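Serine/threonine-protein kinase-like protein ACR4 (Arabidopsis thaliana, PDB 7A0J) acts as a membrane receptor kinase that senses the CLE40 peptide and controls formative cell divisions in the root, its extracellular beta-propeller being the part considered here. Local coordinates at residues C192-G197 against L234-G239; C244-Y249 against Y273-G278; F281-L286 against P293-L298. One frame throughout, in Å; residues are numbered along the deposited sequence.

Contact 1 (C192-G197 against L234-G239)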
loop_
_atom_site.group_PDB
_atom_site.type_symbol
_atom_site.label_atom_id
_atom_site.label_comp_id
_atom_site.label_asym_id
_atom_site.label_seq_id
_atom_site.Cartn_x
_atom_site.Cartn_y
_atom_site.Cartn_z
ATOM N N CYS A 192 7.419 7.551 4.331
ATOM C CA CYS A 192 7.778 8.671 3.422
ATOM C C CYS A 192 6.488 9.358 2.971
ATOM O O CYS A 192 5.518 8.644 2.654
ATOM C CB CYS A 192 8.591 8.200 2.222
ATOM S SG CYS A 192 10.254 7.630 2.656
ATOM N N GLY A 193 6.479 10.692 2.979
ATOM C CA GLY A 193 5.336 11.520 2.556
ATOM C C GLY A 193 5.761 12.554 1.534
ATOM O O GLY A 193 6.813 13.188 1.737
ATOM N N ILE A 194 4.986 12.698 0.457
ATOM C CA ILE A 194 5.135 13.803 -0.532
ATOM C C ILE A 194 4.409 15.021 0.048
ATOM O O ILE A 194 3.174 14.946 0.206
ATOM C CB ILE A 194 4.604 13.388 -1.920
ATOM C CG1 ILE A 194 5.340 12.154 -2.451
ATOM C CG2 ILE A 194 4.679 14.550 -2.899
ATOM C CD1 ILE A 194 4.744 11.569 -3.711
ATOM N N LEU A 195 5.156 16.070 0.400
ATOM C CA LEU A 195 4.611 17.322 0.993
ATOM C C LEU A 195 3.590 17.929 0.026
ATOM O O LEU A 195 3.789 17.803 -1.199
ATOM C CB LEU A 195 5.750 18.306 1.273
ATOM C CG LEU A 195 6.682 17.936 2.425
ATOM C CD1 LEU A 195 7.946 18.781 2.392
ATOM C CD2 LEU A 195 5.977 18.083 3.766
ATOM N N ASP A 196 2.538 18.554 0.562
ATOM C CA ASP A 196 1.495 19.266 -0.223
ATOM C C ASP A 196 2.151 20.454 -0.934
ATOM O O ASP A 196 3.116 21.011 -0.376
ATOM C CB ASP A 196 0.338 19.717 0.675
ATOM C CG ASP A 196 -0.906 20.146 -0.084
ATOM O OD1 ASP A 196 -1.244 19.479 -1.082
ATOM O OD2 ASP A 196 -1.527 21.145 0.327
ATOM N N GLY A 197 1.658 20.804 -2.127
ATOM C CA GLY A 197 2.108 21.975 -2.907
ATOM C C GLY A 197 2.824 21.575 -4.187
ATOM O O GLY A 197 3.030 20.362 -4.401
ATOM N N LEU A 234 6.163 12.273 -8.018
ATOM C CA LEU A 234 4.735 12.006 -8.349
ATOM C C LEU A 234 4.188 10.917 -7.421
ATOM O O LEU A 234 3.020 11.030 -7.005
ATOM C CB LEU A 234 4.617 11.566 -9.812
ATOM C CG LEU A 234 4.713 12.681 -10.852
ATOM C CD1 LEU A 234 4.911 12.099 -12.244
ATOM C CD2 LEU A 234 3.482 13.576 -10.817
ATOM N N ALA A 235 5.000 9.895 -7.130
ATOM C CA ALA A 235 4.631 8.725 -6.297
ATOM C C ALA A 235 5.804 8.333 -5.394
ATOM O O ALA A 235 6.963 8.628 -5.749
ATOM C CB ALA A 235 4.218 7.576 -7.182
ATOM N N VAL A 236 5.498 7.690 -4.266
ATOM C CA VAL A 236 6.495 7.108 -3.321
ATOM C C VAL A 236 5.950 5.768 -2.813
ATOM O O VAL A 236 4.719 5.645 -2.655
ATOM C CB VAL A 236 6.816 8.084 -2.171
ATOM C CG1 VAL A 236 5.573 8.480 -1.387
ATOM C CG2 VAL A 236 7.886 7.531 -1.239
ATOM N N VAL A 237 6.841 4.797 -2.597
ATOM C CA VAL A 237 6.520 3.460 -2.016
ATOM C C VAL A 237 7.569 3.144 -0.946
ATOM O O VAL A 237 8.685 3.687 -1.036
ATOM C CB VAL A 237 6.458 2.366 -3.101
ATOM C CG1 VAL A 237 5.312 2.605 -4.073
ATOM C CG2 VAL A 237 7.774 2.220 -3.853
ATOM N N GLY A 238 7.209 2.305 0.028
ATOM C CA GLY A 238 8.085 1.897 1.141
ATOM C C GLY A 238 8.317 0.398 1.152
ATOM O O GLY A 238 7.324 -0.355 1.215
ATOM N N GLY A 239 9.583 -0.018 1.068
ATOM C CA GLY A 239 10.030 -1.389 1.377
ATOM C C GLY A 239 10.303 -1.536 2.863
ATOM O O GLY A 239 9.948 -0.609 3.620
#
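Two successive blades of the extracellular beta-propeller meet where Cys192 and Ile194, in the second strand of one, rest against Val236, in the first strand of the next. The segments run almost antiparallel, with strand axes 7.4 Å apart at their closest, and no hydrogen bond joins them, so the joint is one of side chains between sheets rather than a continuation of either sheet. Val236 faces the neighbouring blade with both methyls. Its CG1 lies between the backbone N and the carbonyl carbon (chi1 58°), which sends that methyl alongside Ile194, 3.8 Å from Ile194 CG1, while the two side chains overlap lengthwise, running in opposed directions. The other methyl goes to the cysteine, where Val236 CG2 lies 3.6 Å from Cys192 CB. Sequence repeats 5 and 6 supply the two blades, and each repeat carries its own disulfide: Cys192 SG is tied to Cys204 inside its blade, leaving the methylene as the part of the cysteine that bears on the valine. Beyond this pair, the extended end of Ile194 follows the neighbouring backbone toward the start of the strand; Ile194 CD1 comes within 3.8 Å of the Leu234 carbonyl O. That same oxygen accepts a hydrogen bond from Lys183 NZ, a polar tie between the blades beside the apolar one. Val237, the next residue after Val236, points away from Cys192 and Ile194 and packs instead on Ala277 of the following blade.

Contact 2 (C244-Y249 against Y273-G278)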
loop_
_atom_site.group_PDB
_atom_site.type_symbol
_atom_site.label_atom_id
_atom_site.label_comp_id
_atom_site.label_asym_id
_atom_site.label_seq_id
_atom_site.Cartn_x
_atom_site.Cartn_y
_atom_site.Cartn_z
ATOM N N CYS A 244 11.270 3.966 -2.522
ATOM C CA CYS A 244 11.454 4.314 -3.954
ATOM C C CYS A 244 10.386 5.332 -4.355
ATOM O O CYS A 244 9.317 5.352 -3.716
ATOM C CB CYS A 244 11.366 3.091 -4.860
ATOM S SG CYS A 244 12.600 1.816 -4.499
ATOM N N GLY A 245 10.676 6.145 -5.371
ATOM C CA GLY A 245 9.750 7.163 -5.895
ATOM C C GLY A 245 9.921 7.362 -7.386
ATOM O O GLY A 245 10.960 6.938 -7.931
ATOM N N ILE A 246 8.918 7.967 -8.022
ATOM C CA ILE A 246 8.946 8.402 -9.447
ATOM C C ILE A 246 9.143 9.923 -9.461
ATOM O O ILE A 246 8.301 10.622 -8.871
ATOM C CB ILE A 246 7.657 7.964 -10.172
ATOM C CG1 ILE A 246 7.513 6.438 -10.176
ATOM C CG2 ILE A 246 7.594 8.542 -11.578
ATOM C CD1 ILE A 246 6.193 5.936 -10.721
ATOM N N LYS A 247 10.226 10.401 -10.085
ATOM C CA LYS A 247 10.522 11.849 -10.266
ATOM C C LYS A 247 9.508 12.434 -11.255
ATOM O O LYS A 247 9.240 11.777 -12.272
ATOM C CB LYS A 247 11.951 12.055 -10.777
ATOM C CG LYS A 247 13.057 11.615 -9.829
ATOM C CD LYS A 247 14.443 11.868 -10.383
ATOM C CE LYS A 247 15.552 11.412 -9.461
ATOM N NZ LYS A 247 16.885 11.784 -9.991
ATOM N N ARG A 248 8.974 13.623 -10.967
ATOM C CA ARG A 248 7.869 14.247 -11.743
ATOM C C ARG A 248 8.336 14.610 -13.156
ATOM O O ARG A 248 7.519 14.482 -14.091
ATOM C CB ARG A 248 7.334 15.491 -11.030
ATOM C CG ARG A 248 6.107 16.099 -11.696
ATOM C CD ARG A 248 5.386 17.064 -10.778
ATOM N NE ARG A 248 6.167 18.272 -10.546
ATOM C CZ ARG A 248 5.974 19.125 -9.544
ATOM N NH1 ARG A 248 5.021 18.908 -8.652
ATOM N NH2 ARG A 248 6.745 20.193 -9.433
ATOM N N TYR A 249 9.591 15.045 -13.308
ATOM C CA TYR A 249 10.117 15.628 -14.570
ATOM C C TYR A 249 10.277 14.537 -15.637
ATOM O O TYR A 249 9.758 14.736 -16.754
ATOM C CB TYR A 249 11.430 16.379 -14.334
ATOM C CG TYR A 249 11.693 17.455 -15.356
ATOM C CD1 TYR A 249 11.053 18.681 -15.273
ATOM C CD2 TYR A 249 12.551 17.242 -16.424
ATOM C CE1 TYR A 249 11.271 19.676 -16.211
ATOM C CE2 TYR A 249 12.781 18.227 -17.371
ATOM C CZ TYR A 249 12.139 19.449 -17.265
ATOM O OH TYR A 249 12.351 20.431 -18.188
ATOM N N TYR A 273 4.821 4.801 -14.720
ATOM C CA TYR A 273 3.651 5.634 -14.339
ATOM C C TYR A 273 3.207 5.291 -12.910
ATOM O O TYR A 273 2.390 6.054 -12.361
ATOM C CB TYR A 273 2.524 5.507 -15.372
ATOM C CG TYR A 273 1.666 4.270 -15.290
ATOM C CD1 TYR A 273 0.653 4.157 -14.349
ATOM C CD2 TYR A 273 1.827 3.228 -16.190
ATOM C CE1 TYR A 273 -0.149 3.029 -14.279
ATOM C CE2 TYR A 273 1.031 2.094 -16.137
ATOM C CZ TYR A 273 0.038 1.994 -15.178
ATOM O OH TYR A 273 -0.751 0.880 -15.118
ATOM N N ASP A 274 3.726 4.205 -12.321
ATOM C CA ASP A 274 3.417 3.803 -10.921
ATOM C C ASP A 274 4.439 2.773 -10.420
ATOM O O ASP A 274 5.061 2.093 -11.261
ATOM C CB ASP A 274 1.989 3.262 -10.808
ATOM C CG ASP A 274 1.361 3.446 -9.436
ATOM O OD1 ASP A 274 2.075 3.887 -8.512
ATOM O OD2 ASP A 274 0.156 3.152 -9.306
ATOM N N LEU A 275 4.603 2.682 -9.095
ATOM C CA LEU A 275 5.489 1.707 -8.400
ATOM C C LEU A 275 4.687 0.950 -7.338
ATOM O O LEU A 275 3.665 1.485 -6.866
ATOM C CB LEU A 275 6.658 2.441 -7.734
ATOM C CG LEU A 275 7.676 3.100 -8.663
ATOM C CD1 LEU A 275 8.786 3.753 -7.854
ATOM C CD2 LEU A 275 8.255 2.101 -9.655
ATOM N N ALA A 276 5.152 -0.252 -6.987
ATOM C CA ALA A 276 4.718 -1.048 -5.815
ATOM C C ALA A 276 5.965 -1.619 -5.132
ATOM O O ALA A 276 6.941 -1.922 -5.845
ATOM C CB ALA A 276 3.768 -2.140 -6.244
ATOM N N ALA A 277 5.938 -1.735 -3.803
ATOM C CA ALA A 277 7.071 -2.217 -2.981
ATOM C C ALA A 277 6.621 -3.402 -2.122
ATOM O O ALA A 277 5.536 -3.318 -1.512
ATOM C CB ALA A 277 7.609 -1.092 -2.132
ATOM N N GLY A 278 7.419 -4.475 -2.126
ATOM C CA GLY A 278 7.375 -5.567 -1.134
ATOM C C GLY A 278 8.427 -5.337 -0.067
ATOM O O GLY A 278 8.872 -4.181 0.070
#
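Ile246 lays its longer branch across the side chain of Leu275, the two crossing obliquely with Ile246 CG1 3.7 Å from Leu275 CG. The terminal methyl continues over the backbone before the leucine, where Ile246 CD1 lies 3.4 Å from Asp274 N. CG1 of the isoleucine stands anti to its own carbonyl carbon (chi1 -61°), and that setting carries the branch across to the other strand. The leucine answers with one methyl: Leu275 CD1 sits 3.8 Å from Gly245 C, and Leu275 CD1 is 4.0 Å from Cys244 CB; Cys244 SG is engaged in a disulfide with Cys255. The strands belong to sequence repeats 6 and 7, consecutive blades of the propeller, and pass nearly antiparallel (176°) with their axes 7.3 Å apart, too distant to form one sheet. Leu275 also packs on Val237, so both of the first two strands of the preceding blade meet it. Cutting Ile246 back to an alanine is likely to open a gap beside Leu275 CG and over the Asp274 backbone, leaving the leucine freer to turn. Asp274 points away from Ile246, and its carboxylate folds back on the chain: Leu275 N donates to Asp274 OD1 at 2.9 Å in a bent bond, meeting the anti side of that oxygen from 35° outside the carboxylate plane.

Contact 3 (F281-L286 against P293-L298)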
loop_
_atom_site.group_PDB
_atom_site.type_symbol
_atom_site.label_atom_id
_atom_site.label_comp_id
_atom_site.label_asym_id
_atom_site.label_seq_id
_atom_site.Cartn_x
_atom_site.Cartn_y
_atom_site.Cartn_z
ATOM N N PHE A 281 12.075 -5.880 -2.502
ATOM C CA PHE A 281 12.016 -5.677 -3.973
ATOM C C PHE A 281 10.877 -4.718 -4.334
ATOM O O PHE A 281 9.858 -4.669 -3.614
ATOM C CB PHE A 281 11.856 -7.017 -4.695
ATOM C CG PHE A 281 10.607 -7.772 -4.327
ATOM C CD1 PHE A 281 10.563 -8.551 -3.182
ATOM C CD2 PHE A 281 9.473 -7.694 -5.121
ATOM C CE1 PHE A 281 9.410 -9.239 -2.838
ATOM C CE2 PHE A 281 8.322 -8.385 -4.776
ATOM C CZ PHE A 281 8.292 -9.151 -3.634
ATOM N N THR A 282 11.067 -3.984 -5.433
ATOM C CA THR A 282 10.119 -2.989 -5.995
ATOM C C THR A 282 9.777 -3.396 -7.430
ATOM O O THR A 282 10.672 -3.915 -8.125
ATOM C CB THR A 282 10.717 -1.578 -5.929
ATOM O OG1 THR A 282 10.933 -1.278 -4.551
ATOM C CG2 THR A 282 9.841 -0.512 -6.552
ATOM N N CYS A 283 8.530 -3.168 -7.842
ATOM C CA CYS A 283 8.043 -3.366 -9.231
ATOM C C CYS A 283 7.468 -2.047 -9.755
ATOM O O CYS A 283 6.807 -1.339 -8.974
ATOM C CB CYS A 283 6.996 -4.472 -9.295
ATOM S SG CYS A 283 7.611 -6.066 -8.692
ATOM N N GLY A 284 7.743 -1.732 -11.024
ATOM C CA GLY A 284 7.176 -0.578 -11.744
ATOM C C GLY A 284 6.407 -1.031 -12.971
ATOM O O GLY A 284 6.754 -2.095 -13.521
ATOM N N VAL A 285 5.399 -0.256 -13.381
ATOM C CA VAL A 285 4.566 -0.519 -14.592
ATOM C C VAL A 285 4.830 0.593 -15.616
ATOM O O VAL A 285 4.804 1.776 -15.226
ATOM C CB VAL A 285 3.068 -0.649 -14.248
ATOM C CG1 VAL A 285 2.765 -1.986 -13.588
ATOM C CG2 VAL A 285 2.556 0.495 -13.383
ATOM N N LEU A 286 5.104 0.209 -16.868
ATOM C CA LEU A 286 5.311 1.129 -18.021
ATOM C C LEU A 286 3.969 1.352 -18.723
ATOM O O LEU A 286 3.626 2.521 -18.984
ATOM C CB LEU A 286 6.327 0.521 -18.994
ATOM C CG LEU A 286 7.791 0.588 -18.561
ATOM C CD1 LEU A 286 8.113 -0.497 -17.544
ATOM C CD2 LEU A 286 8.711 0.472 -19.766
ATOM N N PRO A 293 5.708 -8.262 -14.682
ATOM C CA PRO A 293 6.140 -6.935 -14.240
ATOM C C PRO A 293 7.663 -6.733 -14.253
ATOM O O PRO A 293 8.393 -7.705 -14.147
ATOM C CB PRO A 293 5.593 -6.864 -12.807
ATOM C CG PRO A 293 5.618 -8.301 -12.334
ATOM C CD PRO A 293 5.296 -9.125 -13.564
ATOM N N VAL A 294 8.095 -5.474 -14.381
ATOM C CA VAL A 294 9.523 -5.050 -14.282
ATOM C C VAL A 294 9.844 -4.840 -12.797
ATOM O O VAL A 294 9.365 -3.843 -12.227
ATOM C CB VAL A 294 9.802 -3.777 -15.106
ATOM C CG1 VAL A 294 11.270 -3.384 -15.049
ATOM C CG2 VAL A 294 9.343 -3.923 -16.549
ATOM N N CYS A 295 10.613 -5.754 -12.198
ATOM C CA CYS A 295 10.927 -5.772 -10.745
ATOM C C CYS A 295 12.436 -5.901 -10.529
ATOM O O CYS A 295 13.110 -6.522 -11.373
ATOM C CB CYS A 295 10.206 -6.911 -10.035
ATOM S SG CYS A 295 8.424 -6.928 -10.351
ATOM N N TRP A 296 12.927 -5.327 -9.429
ATOM C CA TRP A 296 14.354 -5.351 -9.015
ATOM C C TRP A 296 14.447 -5.469 -7.492
ATOM O O TRP A 296 13.565 -4.922 -6.797
ATOM C CB TRP A 296 15.093 -4.123 -9.566
ATOM C CG TRP A 296 14.674 -2.815 -8.969
ATOM C CD1 TRP A 296 15.238 -2.170 -7.906
ATOM C CD2 TRP A 296 13.602 -1.972 -9.426
ATOM N NE1 TRP A 296 14.584 -0.991 -7.666
ATOM C CE2 TRP A 296 13.578 -0.841 -8.583
ATOM C CE3 TRP A 296 12.658 -2.066 -10.455
ATOM C CZ2 TRP A 296 12.648 0.186 -8.743
ATOM C CZ3 TRP A 296 11.738 -1.050 -10.613
ATOM C CH2 TRP A 296 11.736 0.059 -9.767
ATOM N N GLY A 297 15.460 -6.196 -7.009
ATOM C CA GLY A 297 15.721 -6.424 -5.576
ATOM C C GLY A 297 16.663 -5.375 -5.016
ATOM O O GLY A 297 17.545 -4.914 -5.767
ATOM N N LEU A 298 16.476 -5.000 -3.746
ATOM C CA LEU A 298 17.337 -4.022 -3.025
ATOM C C LEU A 298 17.145 -4.196 -1.512
ATOM O O LEU A 298 16.220 -3.579 -0.947
ATOM C CB LEU A 298 17.028 -2.599 -3.514
ATOM C CG LEU A 298 15.593 -2.081 -3.369
ATOM C CD1 LEU A 298 15.533 -0.600 -3.708
ATOM C CD2 LEU A 298 14.612 -2.851 -4.242
#
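Thr282 and Trp296 run next to each other, pointing the same way, on one face of an antiparallel beta hairpin, the last two strands of the propeller blade formed by sequence repeat 7. Trp296 CG sits between its backbone N and carbonyl carbon (chi1 68°), a rotamer that brings the indole back over the partner strand. Thr282 CB stands over the six-membered ring, 4.2 Å from its centroid and 26° off the normal, in a CH-pi contact. The threonine methyl joins in, with Thr282 CG2 3.6 Å from Trp296 CZ2. Thr282 O also lies over one face, offset toward the rim. The hydroxyl takes the other course, hydrogen bonding through OG1 to Tyr242 OH in the preceding blade. Beneath these side chains the pair is locked by its backbones, each residue's N donating to the other's O at 3.0 Å. Gly284 lies farther along near Trp296 CZ3, and Gly284 N gives a third strand-to-strand bond to Val294 O at 2.9 Å. At the hairpin's ends, Leu286 CD1 meets Val294 CG2, their side chains crossing at about a right angle, while Leu298 CD2 reaches Phe281 CA. The opposite face carries Cys283 and Cys295, a non-hydrogen-bonded pair whose sulfurs each stand anti to their own carbonyl carbon; Cys283 SG and Cys295 SG are joined at 2.0 Å, with a chi3 of 110° about the S-S bond.

Along the chain the three contacts follow in series, each closing before the next opens. Contacts 1 and 2 join successive pairs of blades, their centres about 9 Å apart, and share the sheet of repeat 6, whose neighbouring strands 233-238 and 242-247 present one partner to each. Contact 3 lies within the repeat 7 blade, its centre about 10 Å from that of contact 2 and about 17 Å from that of contact 1; its strand 281-285 is the sheet neighbour of 274-277. The series illustrates how a propeller alternates two kinds of joint: hydrogen-bonded strands, disulfide-linked in this receptor, inside a blade, and chiefly apolar side chains between blades.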